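Local coordinates for protein AlyGC (Glaciecola chathamensis, PDB 5GKD) that degrades the polysaccharide alginate as a family 6 polysaccharide lyase, probably by beta-elimination near a bound calcium ion, at residues Val36-Lys41 and Lys46-Arg51; Ala375-Ser378 and Glu384-Asp387; Ile621-Arg626 and Lys652-Ala657; Tyr283-Gly288 and Thr629-Phe634. All coordinates share one frame; numbering follows the deposited sequence.

Contact 1. Residues Val36-Lys41 and Lys46-Arg51; sequences VLFEAK and KPITLR
The carbonyl O of I48 meets the edge of the F38 ring, 3.4 Å from CZ and near the ring plane, where two strands of one early coil of a parallel beta-helix face each other across its interior. The axes of 36-41 and 48-51 approach to 8.2 Å, their directions 156° apart. Strand 35-41 bonds through its backbone to R67 and A69 of strand 65-69; no backbone pairing joins the two segments, and mainly side chains meet between them. F38, I48 and L50 supply most of the contact. With CG anti to the backbone N (chi1 -172°), the F38 ring projects across the interior until L50 CB sits over the centre of one face, 3.8 Å from the centroid and 11° off the ring normal, a CH-pi contact. I48 CG2 approaches the ring's far end, 4.0 Å from CZ. Cutting F38 back to an alanine would probably leave a gap between the strands and take from L50 CB the ring face it rests on. Y11 and L15 of helix 8-17 also touch F38, as do L73 and V75 of strand 73-81, placing the ring between the helix and the following coil. Smaller contacts flank it: V36 CG1 touches L50 CD1 on one side, and on the other the methyl CD1 of I48 lies 3.7 Å from A40 CB and 3.4 Å from the carbonyl O of K41.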
# COMPACT_ATOMS: atom_id res chain seq x y z
N VAL A 36 -2.47 0.57 31.25
CA VAL A 36 -2.83 0.31 32.64
C VAL A 36 -2.58 -1.16 32.94
O VAL A 36 -3.11 -2.04 32.27
CB VAL A 36 -4.30 0.66 32.90
CG1 VAL A 36 -4.68 0.33 34.34
CG2 VAL A 36 -4.58 2.13 32.57
N LEU A 37 -1.76 -1.43 33.95
CA LEU A 37 -1.60 -2.78 34.49
C LEU A 37 -2.18 -2.75 35.89
O LEU A 37 -1.58 -2.18 36.81
CB LEU A 37 -0.13 -3.23 34.49
CG LEU A 37 0.17 -4.57 35.18
CD1 LEU A 37 -0.70 -5.67 34.61
CD2 LEU A 37 1.65 -4.95 35.06
N PHE A 38 -3.36 -3.34 36.04
CA PHE A 38 -4.10 -3.39 37.30
C PHE A 38 -3.84 -4.77 37.89
O PHE A 38 -4.56 -5.73 37.63
CB PHE A 38 -5.58 -3.16 37.07
CG PHE A 38 -6.38 -3.01 38.33
CD1 PHE A 38 -5.86 -2.35 39.42
CD2 PHE A 38 -7.65 -3.52 38.42
CE1 PHE A 38 -6.61 -2.21 40.57
CE2 PHE A 38 -8.41 -3.37 39.57
CZ PHE A 38 -7.89 -2.73 40.64
N GLU A 39 -2.79 -4.86 38.70
CA GLU A 39 -2.31 -6.12 39.24
C GLU A 39 -2.33 -5.99 40.75
O GLU A 39 -1.51 -5.25 41.32
CB GLU A 39 -0.92 -6.47 38.72
CG GLU A 39 -0.31 -7.68 39.42
CD GLU A 39 0.90 -8.22 38.70
OE1 GLU A 39 1.11 -9.45 38.74
OE2 GLU A 39 1.63 -7.42 38.09
N ALA A 40 -3.26 -6.69 41.38
CA ALA A 40 -3.52 -6.59 42.80
C ALA A 40 -4.27 -7.84 43.23
O ALA A 40 -4.65 -8.68 42.42
CB ALA A 40 -4.31 -5.32 43.13
N LYS A 41 -4.50 -7.94 44.53
CA LYS A 41 -5.21 -9.09 45.09
C LYS A 41 -6.22 -8.56 46.08
O LYS A 41 -5.89 -8.26 47.23
CB LYS A 41 -4.26 -10.08 45.74
CG LYS A 41 -3.26 -10.65 44.75
CD LYS A 41 -3.52 -12.13 44.41
CE LYS A 41 -2.49 -12.71 43.45
NZ LYS A 41 -1.10 -12.58 43.94
N LYS A 46 -13.90 -8.13 49.99
CA LYS A 46 -13.37 -6.77 49.81
C LYS A 46 -12.54 -6.76 48.54
O LYS A 46 -11.34 -7.05 48.57
CB LYS A 46 -12.54 -6.33 51.01
CG LYS A 46 -13.20 -6.58 52.35
CD LYS A 46 -12.89 -5.45 53.30
CE LYS A 46 -12.71 -5.97 54.70
NZ LYS A 46 -11.91 -5.00 55.51
N PRO A 47 -13.14 -6.45 47.40
CA PRO A 47 -12.38 -6.37 46.16
C PRO A 47 -11.57 -5.08 46.10
O PRO A 47 -11.80 -4.14 46.84
CB PRO A 47 -13.48 -6.38 45.09
CG PRO A 47 -14.59 -5.66 45.75
CD PRO A 47 -14.56 -6.10 47.20
N ILE A 48 -10.59 -5.06 45.20
CA ILE A 48 -9.85 -3.84 44.90
C ILE A 48 -10.35 -3.30 43.57
O ILE A 48 -10.39 -4.03 42.58
CB ILE A 48 -8.34 -4.09 44.87
CG1 ILE A 48 -7.88 -4.72 46.18
CG2 ILE A 48 -7.59 -2.79 44.64
CD1 ILE A 48 -6.44 -5.12 46.16
N THR A 49 -10.73 -2.03 43.56
CA THR A 49 -11.44 -1.42 42.44
C THR A 49 -10.57 -0.35 41.80
O THR A 49 -9.90 0.42 42.49
CB THR A 49 -12.77 -0.83 42.93
OG1 THR A 49 -13.59 -1.87 43.47
CG2 THR A 49 -13.52 -0.14 41.81
N LEU A 50 -10.57 -0.32 40.47
CA LEU A 50 -10.05 0.77 39.65
C LEU A 50 -11.23 1.39 38.92
O LEU A 50 -11.90 0.68 38.16
CB LEU A 50 -9.04 0.26 38.64
CG LEU A 50 -7.94 1.12 38.00
CD1 LEU A 50 -7.72 0.77 36.55
CD2 LEU A 50 -8.02 2.63 38.23
N ARG A 51 -11.48 2.68 39.12
CA ARG A 51 -12.67 3.28 38.52
C ARG A 51 -12.42 4.74 38.18
O ARG A 51 -11.55 5.40 38.75
CB ARG A 51 -13.90 3.15 39.42
CG ARG A 51 -13.61 3.32 40.88
CD ARG A 51 -14.88 3.28 41.76
NE ARG A 51 -15.45 4.61 41.77
CZ ARG A 51 -15.52 5.41 42.82
NH1 ARG A 51 -15.11 5.01 44.01
NH2 ARG A 51 -16.03 6.61 42.67

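Contact 2. Residues Ala375-Ser378 and Glu384-Asp387; sequences AKPS and EQAD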
# COMPACT_ATOMS: atom_id res chain seq x y z
N ALA A 375 -48.27 -22.27 3.53
CA ALA A 375 -46.85 -22.46 3.27
C ALA A 375 -46.62 -23.91 2.85
O ALA A 375 -46.65 -24.80 3.69
CB ALA A 375 -46.01 -22.10 4.50
N LYS A 376 -46.43 -24.12 1.55
CA LYS A 376 -46.07 -25.40 0.95
C LYS A 376 -45.01 -26.11 1.78
O LYS A 376 -43.88 -25.62 1.88
CB LYS A 376 -45.55 -25.18 -0.47
CG LYS A 376 -46.47 -25.60 -1.59
CD LYS A 376 -47.46 -24.51 -1.95
CE LYS A 376 -48.46 -24.99 -2.98
NZ LYS A 376 -49.63 -24.09 -3.06
N PRO A 377 -45.33 -27.24 2.40
CA PRO A 377 -44.32 -27.96 3.19
C PRO A 377 -43.33 -28.65 2.27
O PRO A 377 -43.71 -29.30 1.30
CB PRO A 377 -45.14 -28.98 3.98
CG PRO A 377 -46.37 -29.18 3.17
CD PRO A 377 -46.64 -27.90 2.44
N SER A 378 -42.04 -28.49 2.57
CA SER A 378 -41.00 -29.21 1.84
C SER A 378 -40.79 -30.61 2.38
O SER A 378 -40.13 -31.42 1.72
CB SER A 378 -39.67 -28.44 1.90
OG SER A 378 -39.80 -27.10 1.45
N GLU A 384 -47.28 -30.58 10.50
CA GLU A 384 -48.70 -30.47 10.26
C GLU A 384 -49.02 -29.02 9.95
O GLU A 384 -48.30 -28.10 10.36
CB GLU A 384 -49.53 -30.93 11.46
CG GLU A 384 -48.96 -30.47 12.81
CD GLU A 384 -49.57 -31.17 13.99
OE1 GLU A 384 -50.79 -31.17 14.16
OE2 GLU A 384 -48.78 -31.78 14.68
N GLN A 385 -50.11 -28.83 9.23
CA GLN A 385 -50.49 -27.51 8.78
C GLN A 385 -51.78 -27.08 9.44
O GLN A 385 -52.67 -27.90 9.69
CB GLN A 385 -50.65 -27.50 7.27
CG GLN A 385 -49.37 -27.79 6.54
CD GLN A 385 -49.55 -27.68 5.05
OE1 GLN A 385 -49.83 -28.66 4.38
NE2 GLN A 385 -49.43 -26.47 4.53
N ALA A 386 -51.89 -25.79 9.72
CA ALA A 386 -53.08 -25.27 10.37
C ALA A 386 -53.28 -23.82 9.98
O ALA A 386 -52.37 -23.14 9.51
CB ALA A 386 -52.99 -25.39 11.90
N ASP A 387 -54.51 -23.35 10.19
CA ASP A 387 -54.83 -21.94 10.06
C ASP A 387 -54.23 -21.20 11.25
O ASP A 387 -54.75 -21.30 12.37
CB ASP A 387 -56.34 -21.75 9.98
CG ASP A 387 -56.73 -20.35 9.61
OD1 ASP A 387 -55.84 -19.48 9.57
OD2 ASP A 387 -57.92 -20.11 9.34
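This is a small van der Waals contact at the far end of the N-terminal beta-helix, where the loop after strand 364-372 passes beside the side chain of Q385 on strand 383-386. It buries only 104 Å² in all, and nearly everything depends on two side chains, P377 and Q385, which cross at about a right angle. The glutamine sends its amide out on an extended chain, with CG anti to the carbonyl carbon (chi1 -63°), and the proline meets that amide with CG and CD, neighbouring carbons on one edge of its ring. P377 CG is 3.7 Å from Q385 OE1. CD of P377 stands almost equally far from both ends of the amide, 3.8 Å from NE2 of Q385 as well as from its OE1, so the group lies across the proline and does not point at it with one atom. Q385 NE2 also comes within 3.4 Å of the carbonyl O of A375, but the angle is too poor for a hydrogen bond. The fit is therefore one of shape. Q385 also touches a crystal neighbour, which may help to set its conformation. The backbones are fixed separately: K376 bonds to G351 and D353, while E384 and A386 pair with strand 364-372, whose L371 also touches P377. Strand 383-386 pairs in parallel with strand 364-372 of the coil before, the stacking that defines a parallel beta-helix, here near the end of the N-terminal domain's series.

Contact 3. Residues Ile621-Arg626 and Lys652-Ala657; sequences IAKVYR and KRNKSA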
# COMPACT_ATOMS: atom_id res chain seq x y z
N ILE A 621 -14.56 -2.61 -17.63
CA ILE A 621 -15.60 -2.02 -16.80
C ILE A 621 -15.30 -2.24 -15.32
O ILE A 621 -15.40 -1.32 -14.50
CB ILE A 621 -16.96 -2.64 -17.16
CG1 ILE A 621 -17.28 -2.40 -18.64
CG2 ILE A 621 -18.06 -2.13 -16.23
CD1 ILE A 621 -18.36 -3.34 -19.17
N ALA A 622 -14.95 -3.46 -14.95
CA ALA A 622 -14.66 -3.77 -13.55
C ALA A 622 -13.78 -5.00 -13.49
O ALA A 622 -13.98 -5.96 -14.24
CB ALA A 622 -15.95 -4.00 -12.75
N LYS A 623 -12.79 -4.95 -12.62
CA LYS A 623 -11.99 -6.11 -12.24
C LYS A 623 -12.20 -6.26 -10.75
O LYS A 623 -11.77 -5.40 -9.97
CB LYS A 623 -10.51 -5.92 -12.57
CG LYS A 623 -10.23 -5.31 -13.94
CD LYS A 623 -8.76 -5.38 -14.27
CE LYS A 623 -8.55 -5.20 -15.77
NZ LYS A 623 -7.14 -5.27 -16.18
N VAL A 624 -12.88 -7.31 -10.33
CA VAL A 624 -13.14 -7.46 -8.91
C VAL A 624 -12.77 -8.87 -8.47
O VAL A 624 -13.07 -9.85 -9.16
CB VAL A 624 -14.59 -7.06 -8.53
CG1 VAL A 624 -15.42 -6.69 -9.74
CG2 VAL A 624 -15.23 -8.06 -7.66
N TYR A 625 -12.03 -8.95 -7.36
CA TYR A 625 -11.28 -10.15 -7.02
C TYR A 625 -11.42 -10.46 -5.54
O TYR A 625 -11.23 -9.58 -4.70
CB TYR A 625 -9.80 -9.97 -7.41
CG TYR A 625 -8.94 -11.18 -7.19
CD1 TYR A 625 -8.39 -11.45 -5.93
CD2 TYR A 625 -8.63 -12.03 -8.23
CE1 TYR A 625 -7.59 -12.56 -5.73
CE2 TYR A 625 -7.83 -13.12 -8.05
CZ TYR A 625 -7.32 -13.39 -6.80
OH TYR A 625 -6.53 -14.50 -6.65
N ARG A 626 -11.78 -11.70 -5.23
CA ARG A 626 -11.76 -12.21 -3.87
C ARG A 626 -11.16 -13.60 -3.96
O ARG A 626 -11.81 -14.53 -4.46
CB ARG A 626 -13.16 -12.25 -3.24
CG ARG A 626 -13.18 -12.82 -1.81
CD ARG A 626 -14.60 -13.04 -1.27
NE ARG A 626 -15.33 -14.10 -1.97
CZ ARG A 626 -15.50 -15.33 -1.49
NH1 ARG A 626 -15.01 -15.65 -0.31
NH2 ARG A 626 -16.15 -16.24 -2.20
N LYS A 652 -4.49 -3.11 -25.43
CA LYS A 652 -3.37 -4.03 -25.30
C LYS A 652 -2.80 -4.08 -23.89
O LYS A 652 -2.01 -4.98 -23.60
CB LYS A 652 -2.25 -3.65 -26.28
CG LYS A 652 -1.44 -2.43 -25.86
CD LYS A 652 -0.31 -2.10 -26.85
CE LYS A 652 0.42 -0.81 -26.43
NZ LYS A 652 0.92 0.02 -27.58
N ARG A 653 -3.14 -3.15 -23.01
CA ARG A 653 -2.63 -3.20 -21.65
C ARG A 653 -3.58 -3.87 -20.68
O ARG A 653 -3.22 -4.04 -19.51
CB ARG A 653 -2.27 -1.79 -21.17
CG ARG A 653 -1.15 -1.18 -21.98
CD ARG A 653 -0.76 0.20 -21.50
NE ARG A 653 -0.02 0.90 -22.55
CZ ARG A 653 1.30 0.92 -22.64
NH1 ARG A 653 2.03 0.29 -21.73
NH2 ARG A 653 1.88 1.56 -23.64
N ASN A 654 -4.76 -4.29 -21.14
CA ASN A 654 -5.74 -4.99 -20.30
C ASN A 654 -5.35 -6.46 -20.29
O ASN A 654 -5.71 -7.23 -21.19
CB ASN A 654 -7.15 -4.77 -20.83
CG ASN A 654 -8.22 -5.48 -20.01
OD1 ASN A 654 -7.97 -5.94 -18.91
ND2 ASN A 654 -9.42 -5.57 -20.57
N LYS A 655 -4.60 -6.86 -19.27
CA LYS A 655 -4.10 -8.23 -19.23
C LYS A 655 -5.22 -9.25 -19.09
O LYS A 655 -5.04 -10.40 -19.50
CB LYS A 655 -3.08 -8.38 -18.09
CG LYS A 655 -1.81 -7.58 -18.30
CD LYS A 655 -0.94 -7.56 -17.07
CE LYS A 655 0.06 -6.42 -17.14
NZ LYS A 655 1.27 -6.66 -16.32
N SER A 656 -6.37 -8.85 -18.54
CA SER A 656 -7.52 -9.75 -18.41
C SER A 656 -8.11 -10.13 -19.76
O SER A 656 -8.79 -11.16 -19.85
CB SER A 656 -8.61 -9.11 -17.55
OG SER A 656 -9.29 -8.06 -18.24
N ALA A 657 -7.88 -9.31 -20.79
CA ALA A 657 -8.58 -9.44 -22.07
C ALA A 657 -10.08 -9.62 -21.87
O ALA A 657 -10.73 -10.41 -22.56
CB ALA A 657 -7.99 -10.57 -22.91
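N654 receives the tip of K623 on its side-chain oxygen: NZ of the lysine donates to OD1 over 2.9 Å, the acceptor angle at the carbonyl is 144°, and NZ comes in tilted 31° from the carbonyl plane. K623 gets there on an extended chain leaving strand 622-625, while N654 turns its CG anti to the backbone N (chi1 180°), which carries OD1 toward the lysine. The asparagine amide is used at both ends, since ND2 donates to the carbonyls of G649 and A658; this should fix the group's rotation. N654 also opens a type I beta turn that ends at A657. K655, next in the turn, turns its chain away from K623, and its NZ forms a salt bridge with D598 of the second subunit. S656 then turns back. Its OG donates to the same OD1 of N654 at 2.6 Å, from the face opposite to K623 NZ, and its backbone N adds a weak bond. K623 CE passes 3.9 Å from S656 OG, which also accepts from the backbone N of A658. A leucine in place of N654 would probably leave both K623 NZ and S656 OG without their shared acceptor and remove the amide's bonds to the G649 and A658 carbonyls. At A657 the turn is closed by its backbone N, 3.0 Å from the carbonyl O of N654. The loop joins strands 644-648 and 660-663 of the C-terminal beta-helix, and strand 622-625, which carries K623, lies between strands 590-592 and 660-663.

Contact 4. Residues Tyr283-Gly288 and Thr629-Phe634; sequences YRFGSG and TDESTF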
# COMPACT_ATOMS: atom_id res chain seq x y z
N TYR A 283 -29.05 -16.70 3.70
CA TYR A 283 -29.06 -18.02 3.09
C TYR A 283 -27.70 -18.67 3.26
O TYR A 283 -26.75 -18.05 3.73
CB TYR A 283 -29.47 -17.97 1.61
CG TYR A 283 -28.62 -17.06 0.75
CD1 TYR A 283 -27.45 -17.51 0.17
CD2 TYR A 283 -29.00 -15.74 0.51
CE1 TYR A 283 -26.67 -16.68 -0.61
CE2 TYR A 283 -28.24 -14.91 -0.27
CZ TYR A 283 -27.08 -15.38 -0.83
OH TYR A 283 -26.32 -14.54 -1.61
N ARG A 284 -27.61 -19.93 2.86
CA ARG A 284 -26.41 -20.78 2.99
C ARG A 284 -25.97 -20.72 4.45
O ARG A 284 -26.80 -20.96 5.34
CB ARG A 284 -25.36 -20.39 1.97
CG ARG A 284 -24.29 -21.46 1.80
CD ARG A 284 -23.52 -21.34 0.48
NE ARG A 284 -22.70 -22.54 0.27
CZ ARG A 284 -21.46 -22.70 0.71
NH1 ARG A 284 -20.85 -21.74 1.40
NH2 ARG A 284 -20.82 -23.83 0.46
N PHE A 285 -24.71 -20.41 4.75
CA PHE A 285 -24.27 -20.39 6.13
C PHE A 285 -24.88 -19.23 6.92
O PHE A 285 -24.83 -19.26 8.15
CB PHE A 285 -22.74 -20.34 6.20
CG PHE A 285 -22.04 -21.54 5.58
CD1 PHE A 285 -22.76 -22.66 5.18
CD2 PHE A 285 -20.66 -21.54 5.42
CE1 PHE A 285 -22.13 -23.74 4.61
CE2 PHE A 285 -20.01 -22.60 4.87
CZ PHE A 285 -20.74 -23.72 4.45
N GLY A 286 -25.45 -18.23 6.26
CA GLY A 286 -26.13 -17.16 6.95
C GLY A 286 -27.64 -17.30 7.04
O GLY A 286 -28.36 -16.31 7.23
N SER A 287 -28.15 -18.53 6.88
CA SER A 287 -29.58 -18.77 6.96
C SER A 287 -30.12 -18.50 8.37
O SER A 287 -29.38 -18.47 9.36
CB SER A 287 -29.91 -20.21 6.57
OG SER A 287 -29.48 -20.49 5.25
N GLY A 288 -31.44 -18.31 8.44
CA GLY A 288 -32.10 -18.23 9.74
C GLY A 288 -31.87 -19.47 10.58
O GLY A 288 -31.66 -19.38 11.79
N THR A 629 -10.22 -19.52 -0.28
CA THR A 629 -11.26 -20.51 -0.04
C THR A 629 -12.09 -20.15 1.19
O THR A 629 -12.68 -21.03 1.81
CB THR A 629 -10.63 -21.90 0.11
OG1 THR A 629 -9.67 -21.88 1.16
CG2 THR A 629 -9.89 -22.28 -1.15
N ASP A 630 -12.17 -18.87 1.53
CA ASP A 630 -12.97 -18.46 2.67
C ASP A 630 -14.46 -18.52 2.36
O ASP A 630 -14.91 -18.15 1.28
CB ASP A 630 -12.59 -17.05 3.11
CG ASP A 630 -13.44 -16.56 4.25
OD1 ASP A 630 -13.22 -17.03 5.38
OD2 ASP A 630 -14.34 -15.70 4.04
N GLU A 631 -15.22 -18.97 3.34
CA GLU A 631 -16.68 -18.97 3.24
C GLU A 631 -17.30 -18.18 4.38
O GLU A 631 -18.37 -18.52 4.88
CB GLU A 631 -17.21 -20.41 3.22
CG GLU A 631 -16.67 -21.24 2.06
CD GLU A 631 -17.10 -22.70 2.15
OE1 GLU A 631 -16.37 -23.48 2.80
OE2 GLU A 631 -18.16 -23.05 1.58
N SER A 632 -16.66 -17.09 4.78
CA SER A 632 -17.10 -16.32 5.92
C SER A 632 -17.83 -15.04 5.57
O SER A 632 -18.18 -14.28 6.48
CB SER A 632 -15.91 -15.98 6.81
OG SER A 632 -15.25 -17.16 7.19
N THR A 633 -18.06 -14.76 4.29
CA THR A 633 -18.57 -13.47 3.83
C THR A 633 -19.66 -13.68 2.79
O THR A 633 -19.92 -14.80 2.36
CB THR A 633 -17.44 -12.60 3.26
OG1 THR A 633 -16.81 -13.29 2.17
CG2 THR A 633 -16.38 -12.32 4.31
N PHE A 634 -20.28 -12.59 2.36
CA PHE A 634 -21.39 -12.66 1.42
C PHE A 634 -21.11 -11.95 0.10
O PHE A 634 -21.87 -12.15 -0.85
CB PHE A 634 -22.66 -12.07 2.05
CG PHE A 634 -22.98 -12.62 3.40
CD1 PHE A 634 -23.09 -13.98 3.61
CD2 PHE A 634 -23.14 -11.77 4.49
CE1 PHE A 634 -23.38 -14.49 4.85
CE2 PHE A 634 -23.43 -12.28 5.75
CZ PHE A 634 -23.56 -13.65 5.93
O HOH W 1 -23.89 -14.18 -0.57
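R284 grips E631 end-on, both NH1 and NH2 donating to the single oxygen OE2 at 3.0 Å. The acceptor lies in the guanidinium plane, but the carboxylate is turned 36° from that plane: NH2 meets OE2 nearly along the C-O direction, NH1 on the anti side but tilted out of the carboxylate plane. OE2 is also held by R332 in a salt bridge, and NE of R284 pairs with E689, so the glutamates probably offset the arginine charges. R284, its CG anti to the backbone N (chi1 -164°), runs out extended and lays NH1 3.6 Å above the F285 ring, toward its rim. F285 packs against E631, with CE2 3.9 Å from the glutamate CB. A water bridges the two loops, 2.7 Å from Y283 OH and donating to the carbonyl O of F634. Elsewhere in the interface, G286 CA approaches F634 CE1 at 4.4 Å, and a beta carbon here would be tight against that ring. Within its own loop D630 forms an Asx turn, OD2 accepting from the backbone N of S632. The F285 side chain is about 4 Å from a bound carbonate, probably from the crystallisation liquor, in the pocket of E214, R240, R264 and Y303. The loop after strand 622-625 of the C-terminal beta-helix thus reaches over to the loop before strand 289-292 of the N-terminal one, close to the metal site: the side chain of E631 is about 9 Å from the calcium ion, D630 touches its ligand N180, and the backbone of S632 bonds to V213 near strand 214-219.

Overall arrangement
From the N terminus, contact 1 comes first and closes a short turn of four residues between two walls of an early beta-helix coil. The chain then winds on to 283-288, the first half of contact 4. Contact 2, another local closure between consecutive coils, is nested inside the long loop of 340 residues that contact 4 spans. After the chain has built much of the second beta-helix, contacts 3 and 4 cross: segment 629-634 lies between 621-626 and 652-657, and R626 packs on T633. Contacts 1 and 2, with centres 58 Å apart, belong to the N-terminal helix, contact 3 to the C-terminal one, and contact 4 joins the two.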